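Local coordinates for microcin B17-processing protein McbC (Escherichia coli str. K-12 substr. MG1655, PDB 6GRH) that acts as an FMN-binding oxidoreductase of the nitroreductase family, needed to process the inactive microcin B17 precursor into the active antibiotic peptide, at residues D[232-238]-D[256-262]; D[130-135]-D[148-152]. All coordinates share one frame; numbering follows the deposited sequence.

In the fold
The two contacts lie in one antiparallel sheet of the nitroreductase fold. Contact 1 joins strand 254-263 to strand 231-235, the outermost strand on one side within this chain; contact 2 pairs strands 129-135 and 149-153 toward the other side. Strand 187-194 runs between them, hydrogen-bonded to both 129-135 and 254-263, so it links the two contacts within the sheet: their centres are 13 Å apart and their nearest atoms about 7 Å. Contact 1 forms part of the flavin site, where R233 and A236 bind FMN together with S85, R82 and R181 of this chain and R117 of the second subunit. Contact 2 is buried sheet packing. Both contacts also touch the second subunit.

Contact 1: D[232-238]-D[256-262]; sequences NRVWAGY and PLIVQFF. With FMN (flavin mononucleotide), chain O.
The carbonyl oxygen of R233 accepts a hydrogen bond from F261 N at 2.9 Å, and the CA-H of Q260 makes a weaker contact with the same oxygen, Q260 CA to R233 O 3.4 Å. These strands form an antiparallel pair in the sheet of the nitroreductase fold, with R233/F261 and W235/V259 as hydrogen-bonded pairs. On the face carrying W235, the edge of the F261 ring stands over the five-membered ring of the indole, an edge-to-face pair with planes at 76°. FMN O4 lies over the opposite indole face, towards its rim. Just past the strand, A236 N donates to both FMN O4 and FMN N5. R233 NH1 reaches FMN N1 at 3.1 Å, while its NE and NH2 bond to the carbonyls of G86 and S85. On the other face, the extended Q260 side chain donates NE2 to N232 OD1 at 3.1 Å, from above the plane of the N232 side-chain amide, and Q260 OE1 is bonded to Y191 OH. Beyond the strand, CG of Y238 sits between its backbone N and carbonyl carbon (chi1 63°), bringing the ring back over V259, whose CG2 makes a CH-pi contact 3.9 Å from the Y238 ring centroid.

Contact 2: D[130-135]-D[148-152]; sequences EVFLCR and NVYHY
H151 NE2 donates to E130 OE1 at 2.7 Å across a pair of antiparallel strands in the sheet of the nitroreductase fold. The carboxylate oxygen lies in the plane of the imidazole and is approached on its anti side, with the two flat groups turned 61° apart. With CG of H151 trans to the backbone N (chi1 170°), the ring reaches across to E130 on the neighbouring strand, and its other nitrogen, ND1, is bonded to E160 OE1 on strand 158-163. F132 lies against the same imidazole in an offset stack, centroids 4.8 Å apart. A water bridges the two strands near E130: it accepts from V131 N and donates to E130 OE1 and to Y152 O. Between L133 and Y150 both backbone bonds form, L133 N to Y150 O and Y150 N to L133 O, and on this face L133 CD2 packs alongside Y150 CD1. Further out, Y150 OH is bonded to N142 OD1 and Q144 N. At the far end R135 N meets N148 O at 2.8 Å, and R135 NH1 gives a second bond of 2.8 Å to N148 OD1, on a lone pair, with guanidinium and amide only 8° from coplanar. R135 NE bonds to T140 O, NH2 forms a salt bridge with E138, and N148 ND2 donates to C165 O. Each end of this buried pairing therefore has a well-satisfied polar cluster, and carboxylate oxygens at both nitrogens of H151 are consistent with, and would probably stabilise, a doubly protonated imidazole.

Contact 1: D[232-238]-D[256-262]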
loop_
_atom_site.group_PDB
_atom_site.type_symbol
_atom_site.label_atom_id
_atom_site.label_comp_id
_atom_site.label_asym_id
_atom_site.label_seq_id
_atom_site.Cartn_x
_atom_site.Cartn_y
_atom_site.Cartn_z
ATOM N N ASN D 232 -23.354 20.812 20.301
ATOM C CA ASN D 232 -22.736 19.611 19.749
ATOM C C ASN D 232 -21.288 19.857 19.379
ATOM O O ASN D 232 -20.883 21.001 19.128
ATOM C CB ASN D 232 -23.507 19.130 18.514
ATOM C CG ASN D 232 -23.058 19.835 17.252
ATOM O OD1 ASN D 232 -22.160 19.362 16.574
ATOM N ND2 ASN D 232 -23.589 21.027 17.007
ATOM N N ARG D 233 -20.524 18.768 19.309
ATOM C CA ARG D 233 -19.154 18.822 18.816
ATOM C C ARG D 233 -18.807 17.523 18.087
ATOM O O ARG D 233 -18.887 16.453 18.656
ATOM C CB ARG D 233 -18.155 19.063 19.957
ATOM C CG ARG D 233 -16.709 19.221 19.478
ATOM C CD ARG D 233 -15.740 19.660 20.565
ATOM N NE ARG D 233 -15.900 21.089 20.866
ATOM C CZ ARG D 233 -15.133 22.088 20.413
ATOM N NH1 ARG D 233 -14.088 21.876 19.624
ATOM N NH2 ARG D 233 -15.447 23.336 20.738
ATOM N N VAL D 234 -18.378 17.658 16.837
ATOM C CA VAL D 234 -17.823 16.542 16.071
ATOM C C VAL D 234 -16.448 16.278 16.651
ATOM O O VAL D 234 -15.745 17.201 17.013
ATOM C CB VAL D 234 -17.784 16.851 14.538
ATOM C CG1 VAL D 234 -17.294 15.642 13.738
ATOM C CG2 VAL D 234 -19.155 17.241 14.042
ATOM N N TRP D 235 -16.054 15.012 16.718
ATOM C CA TRP D 235 -14.937 14.618 17.537
ATOM C C TRP D 235 -14.189 13.434 16.920
ATOM O O TRP D 235 -14.759 12.383 16.695
ATOM C CB TRP D 235 -15.501 14.232 18.890
ATOM C CG TRP D 235 -14.542 13.919 19.948
ATOM C CD1 TRP D 235 -14.095 12.675 20.329
ATOM C CD2 TRP D 235 -14.004 14.843 20.875
ATOM N NE1 TRP D 235 -13.282 12.787 21.428
ATOM C CE2 TRP D 235 -13.219 14.107 21.794
ATOM C CE3 TRP D 235 -14.113 16.230 21.033
ATOM C CZ2 TRP D 235 -12.522 14.715 22.816
ATOM C CZ3 TRP D 235 -13.433 16.829 22.056
ATOM C CH2 TRP D 235 -12.642 16.074 22.951
ATOM N N ALA D 236 -12.902 13.624 16.707
ATOM C CA ALA D 236 -12.006 12.605 16.174
ATOM C C ALA D 236 -11.026 12.038 17.191
ATOM O O ALA D 236 -10.290 11.121 16.874
ATOM C CB ALA D 236 -11.251 13.200 14.988
ATOM N N GLY D 237 -11.044 12.538 18.420
ATOM C CA GLY D 237 -10.056 12.158 19.438
ATOM C C GLY D 237 -10.518 10.953 20.248
ATOM O O GLY D 237 -10.770 11.067 21.439
ATOM N N TYR D 238 -10.671 9.809 19.581
ATOM C CA TYR D 238 -11.057 8.567 20.250
ATOM C C TYR D 238 -10.217 7.428 19.697
ATOM O O TYR D 238 -9.618 7.534 18.602
ATOM C CB TYR D 238 -12.567 8.294 20.082
ATOM C CG TYR D 238 -12.987 8.098 18.660
ATOM C CD1 TYR D 238 -12.935 6.841 18.066
ATOM C CD2 TYR D 238 -13.364 9.179 17.877
ATOM C CE1 TYR D 238 -13.278 6.666 16.738
ATOM C CE2 TYR D 238 -13.723 9.018 16.577
ATOM C CZ TYR D 238 -13.673 7.754 16.004
ATOM O OH TYR D 238 -14.015 7.588 14.677
ATOM N N PRO D 256 -15.986 2.730 13.190
ATOM C CA PRO D 256 -16.441 4.093 13.505
ATOM C C PRO D 256 -15.602 5.170 12.798
ATOM O O PRO D 256 -14.390 5.174 12.916
ATOM C CB PRO D 256 -16.265 4.166 15.028
ATOM C CG PRO D 256 -15.134 3.241 15.318
ATOM C CD PRO D 256 -15.277 2.112 14.337
ATOM N N LEU D 257 -16.241 6.038 12.029
ATOM C CA LEU D 257 -15.540 7.097 11.302
ATOM C C LEU D 257 -15.384 8.387 12.101
ATOM O O LEU D 257 -14.381 9.077 11.970
ATOM C CB LEU D 257 -16.242 7.408 9.964
ATOM C CG LEU D 257 -16.191 6.327 8.901
ATOM C CD1 LEU D 257 -16.939 6.743 7.660
ATOM C CD2 LEU D 257 -14.758 5.972 8.561
ATOM N N ILE D 258 -16.401 8.721 12.891
ATOM C CA ILE D 258 -16.454 9.990 13.595
ATOM C C ILE D 258 -17.494 9.878 14.701
ATOM O O ILE D 258 -18.473 9.119 14.594
ATOM C CB ILE D 258 -16.726 11.162 12.612
ATOM C CG1 ILE D 258 -16.317 12.503 13.180
ATOM C CG2 ILE D 258 -18.168 11.198 12.146
ATOM C CD1 ILE D 258 -14.822 12.675 13.310
ATOM N N VAL D 259 -17.235 10.591 15.783
ATOM C CA VAL D 259 -18.132 10.666 16.925
ATOM C C VAL D 259 -18.673 12.096 16.986
ATOM O O VAL D 259 -18.004 13.043 16.551
ATOM C CB VAL D 259 -17.380 10.272 18.217
ATOM C CG1 VAL D 259 -18.214 10.553 19.468
ATOM C CG2 VAL D 259 -16.988 8.796 18.173
ATOM N N GLN D 260 -19.885 12.259 17.492
ATOM C CA GLN D 260 -20.488 13.585 17.633
ATOM C C GLN D 260 -21.187 13.651 18.965
ATOM O O GLN D 260 -22.146 12.914 19.210
ATOM C CB GLN D 260 -21.462 13.884 16.496
ATOM C CG GLN D 260 -21.947 15.322 16.433
ATOM C CD GLN D 260 -22.789 15.588 15.201
ATOM O OE1 GLN D 260 -23.301 14.655 14.571
ATOM N NE2 GLN D 260 -22.988 16.875 14.881
ATOM N N PHE D 261 -20.698 14.527 19.823
ATOM C CA PHE D 261 -21.236 14.681 21.178
ATOM C C PHE D 261 -22.346 15.712 21.200
ATOM O O PHE D 261 -22.290 16.683 20.453
ATOM C CB PHE D 261 -20.124 15.111 22.138
ATOM C CG PHE D 261 -19.123 14.030 22.418
ATOM C CD1 PHE D 261 -19.497 12.900 23.138
ATOM C CD2 PHE D 261 -17.824 14.127 21.967
ATOM C CE1 PHE D 261 -18.591 11.902 23.402
ATOM C CE2 PHE D 261 -16.906 13.133 22.243
ATOM C CZ PHE D 261 -17.290 12.009 22.946
ATOM N N PHE D 262 -23.342 15.487 22.058
ATOM C CA PHE D 262 -24.473 16.397 22.208
ATOM C C PHE D 262 -24.770 16.627 23.664
ATOM O O PHE D 262 -24.638 15.712 24.494
ATOM C CB PHE D 262 -25.734 15.837 21.553
ATOM C CG PHE D 262 -25.621 15.684 20.074
ATOM C CD1 PHE D 262 -25.070 14.528 19.526
ATOM C CD2 PHE D 262 -26.021 16.711 19.225
ATOM C CE1 PHE D 262 -24.960 14.379 18.162
ATOM C CE2 PHE D 262 -25.899 16.571 17.851
ATOM C CZ PHE D 262 -25.369 15.408 17.319
HETATM N N1 FMN O . -12.830 19.382 18.363
HETATM C C2 FMN O . -12.140 18.885 19.422
HETATM O O2 FMN O . -12.064 19.595 20.441
HETATM N N3 FMN O . -11.546 17.667 19.397
HETATM C C4 FMN O . -11.613 16.856 18.314
HETATM O O4 FMN O . -11.069 15.730 18.307
HETATM C C4A FMN O . -12.337 17.333 17.110
HETATM N N5 FMN O . -12.439 16.593 15.981
HETATM C C5A FMN O . -13.124 17.057 14.902
HETATM C C6 FMN O . -13.218 16.261 13.765
HETATM C C7 FMN O . -13.906 16.695 12.636
HETATM C C7M FMN O . -13.987 15.810 11.416
HETATM C C8 FMN O . -14.568 18.026 12.645
HETATM C C8M FMN O . -15.318 18.503 11.434
HETATM C C9 FMN O . -14.488 18.834 13.780
HETATM C C9A FMN O . -13.787 18.404 14.925
HETATM N N10 FMN O . -13.683 19.197 16.104
HETATM C C10 FMN O . -12.960 18.680 17.207
HETATM C "C1'" FMN O . -14.304 20.523 16.218
HETATM C "C2'" FMN O . -13.412 21.565 15.582
HETATM O "O2'" FMN O . -12.240 21.751 16.399
HETATM C "C3'" FMN O . -14.201 22.862 15.372
HETATM O "O3'" FMN O . -15.229 22.651 14.395
HETATM C "C4'" FMN O . -13.326 24.030 14.926
HETATM O "O4'" FMN O . -12.372 24.323 15.948
HETATM C "C5'" FMN O . -14.108 25.312 14.651
HETATM O "O5'" FMN O . -14.832 25.680 15.823
HETATM P P FMN O . -16.425 25.842 15.796
HETATM O O1P FMN O . -16.995 24.497 15.409
HETATM O O2P FMN O . -16.752 26.217 17.228
HETATM O O3P FMN O . -16.607 26.940 14.796
#

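Contact 2: D[130-135]-D[148-152]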
loop_
_atom_site.group_PDB
_atom_site.type_symbol
_atom_site.label_atom_id
_atom_site.label_comp_id
_atom_site.label_asym_id
_atom_site.label_seq_id
_atom_site.Cartn_x
_atom_site.Cartn_y
_atom_site.Cartn_z
ATOM N N GLU D 130 -23.853 3.810 8.917
ATOM C CA GLU D 130 -24.814 3.521 9.977
ATOM C C GLU D 130 -24.629 4.503 11.125
ATOM O O GLU D 130 -23.494 4.905 11.439
ATOM C CB GLU D 130 -24.612 2.101 10.475
ATOM C CG GLU D 130 -24.761 1.065 9.365
ATOM C CD GLU D 130 -26.131 1.069 8.688
ATOM O OE1 GLU D 130 -27.162 1.183 9.370
ATOM O OE2 GLU D 130 -26.183 0.929 7.443
ATOM N N VAL D 131 -25.738 4.905 11.733
ATOM C CA VAL D 131 -25.702 5.788 12.907
ATOM C C VAL D 131 -26.024 4.998 14.172
ATOM O O VAL D 131 -27.064 4.333 14.265
ATOM C CB VAL D 131 -26.747 6.927 12.832
ATOM C CG1 VAL D 131 -26.567 7.908 14.003
ATOM C CG2 VAL D 131 -26.658 7.643 11.514
ATOM N N PHE D 132 -25.144 5.113 15.153
ATOM C CA PHE D 132 -25.352 4.514 16.448
ATOM C C PHE D 132 -25.504 5.620 17.496
ATOM O O PHE D 132 -24.879 6.674 17.394
ATOM C CB PHE D 132 -24.187 3.598 16.785
ATOM C CG PHE D 132 -24.158 2.316 15.982
ATOM C CD1 PHE D 132 -23.578 2.282 14.731
ATOM C CD2 PHE D 132 -24.710 1.140 16.492
ATOM C CE1 PHE D 132 -23.524 1.091 13.994
ATOM C CE2 PHE D 132 -24.670 -0.051 15.766
ATOM C CZ PHE D 132 -24.100 -0.070 14.503
ATOM N N LEU D 133 -26.366 5.371 18.469
ATOM C CA LEU D 133 -26.678 6.319 19.523
ATOM C C LEU D 133 -26.070 5.768 20.801
ATOM O O LEU D 133 -26.334 4.616 21.151
ATOM C CB LEU D 133 -28.182 6.449 19.679
ATOM C CG LEU D 133 -28.720 7.137 20.945
ATOM C CD1 LEU D 133 -28.264 8.585 20.998
ATOM C CD2 LEU D 133 -30.232 7.031 20.931
ATOM N N CYS D 134 -25.251 6.579 21.471
ATOM C CA CYS D 134 -24.601 6.182 22.725
ATOM C C CYS D 134 -25.080 7.067 23.861
ATOM O O CYS D 134 -24.913 8.285 23.804
ATOM C CB CYS D 134 -23.070 6.271 22.581
ATOM S SG CYS D 134 -22.380 5.030 21.454
ATOM N N ARG D 135 -25.681 6.457 24.890
ATOM C CA ARG D 135 -26.182 7.184 26.057
ATOM C C ARG D 135 -25.034 7.315 27.065
ATOM O O ARG D 135 -24.456 6.311 27.458
ATOM C CB ARG D 135 -27.364 6.434 26.672
ATOM C CG ARG D 135 -27.886 7.017 27.967
ATOM C CD ARG D 135 -29.223 6.385 28.340
ATOM N NE ARG D 135 -29.676 6.823 29.648
ATOM C CZ ARG D 135 -29.293 6.300 30.820
ATOM N NH1 ARG D 135 -28.423 5.289 30.892
ATOM N NH2 ARG D 135 -29.788 6.804 31.938
ATOM N N ASN D 148 -27.522 1.078 26.563
ATOM C CA ASN D 148 -26.889 2.376 26.343
ATOM C C ASN D 148 -26.352 2.610 24.962
ATOM O O ASN D 148 -25.886 3.695 24.692
ATOM C CB ASN D 148 -25.786 2.590 27.358
ATOM C CG ASN D 148 -26.332 2.832 28.728
ATOM O OD1 ASN D 148 -27.236 3.650 28.893
ATOM N ND2 ASN D 148 -25.820 2.104 29.721
ATOM N N VAL D 149 -26.403 1.602 24.096
ATOM C CA VAL D 149 -26.074 1.776 22.685
ATOM C C VAL D 149 -27.262 1.287 21.883
ATOM O O VAL D 149 -27.802 0.233 22.181
ATOM C CB VAL D 149 -24.827 0.983 22.275
ATOM C CG1 VAL D 149 -24.460 1.301 20.849
ATOM C CG2 VAL D 149 -23.654 1.308 23.186
ATOM N N TYR D 150 -27.643 2.057 20.870
ATOM C CA TYR D 150 -28.736 1.722 19.975
ATOM C C TYR D 150 -28.254 1.971 18.566
ATOM O O TYR D 150 -27.295 2.713 18.364
ATOM C CB TYR D 150 -29.964 2.612 20.238
ATOM C CG TYR D 150 -30.605 2.455 21.590
ATOM C CD1 TYR D 150 -30.185 3.220 22.689
ATOM C CD2 TYR D 150 -31.651 1.568 21.778
ATOM C CE1 TYR D 150 -30.781 3.088 23.925
ATOM C CE2 TYR D 150 -32.249 1.423 23.025
ATOM C CZ TYR D 150 -31.815 2.184 24.088
ATOM O OH TYR D 150 -32.407 2.017 25.313
ATOM N N HIS D 151 -28.921 1.354 17.591
ATOM C CA HIS D 151 -28.664 1.604 16.194
ATOM C C HIS D 151 -29.921 2.260 15.619
ATOM O O HIS D 151 -31.003 1.715 15.765
ATOM C CB HIS D 151 -28.330 0.270 15.549
ATOM C CG HIS D 151 -28.257 0.291 14.059
ATOM N ND1 HIS D 151 -28.822 -0.694 13.286
ATOM C CD2 HIS D 151 -27.677 1.160 13.204
ATOM C CE1 HIS D 151 -28.590 -0.439 12.008
ATOM N NE2 HIS D 151 -27.883 0.676 11.931
ATOM N N TYR D 152 -29.790 3.449 15.011
ATOM C CA TYR D 152 -30.929 4.121 14.405
ATOM C C TYR D 152 -31.199 3.576 13.006
ATOM O O TYR D 152 -30.291 3.539 12.185
ATOM C CB TYR D 152 -30.735 5.648 14.335
ATOM C CG TYR D 152 -31.966 6.355 13.791
ATOM C CD1 TYR D 152 -33.196 6.202 14.405
ATOM C CD2 TYR D 152 -31.907 7.145 12.648
ATOM C CE1 TYR D 152 -34.333 6.827 13.930
ATOM C CE2 TYR D 152 -33.045 7.782 12.155
ATOM C CZ TYR D 152 -34.259 7.625 12.796
ATOM O OH TYR D 152 -35.410 8.228 12.331
HETATM O O HOH W 1 -28.158 3.992 10.618
#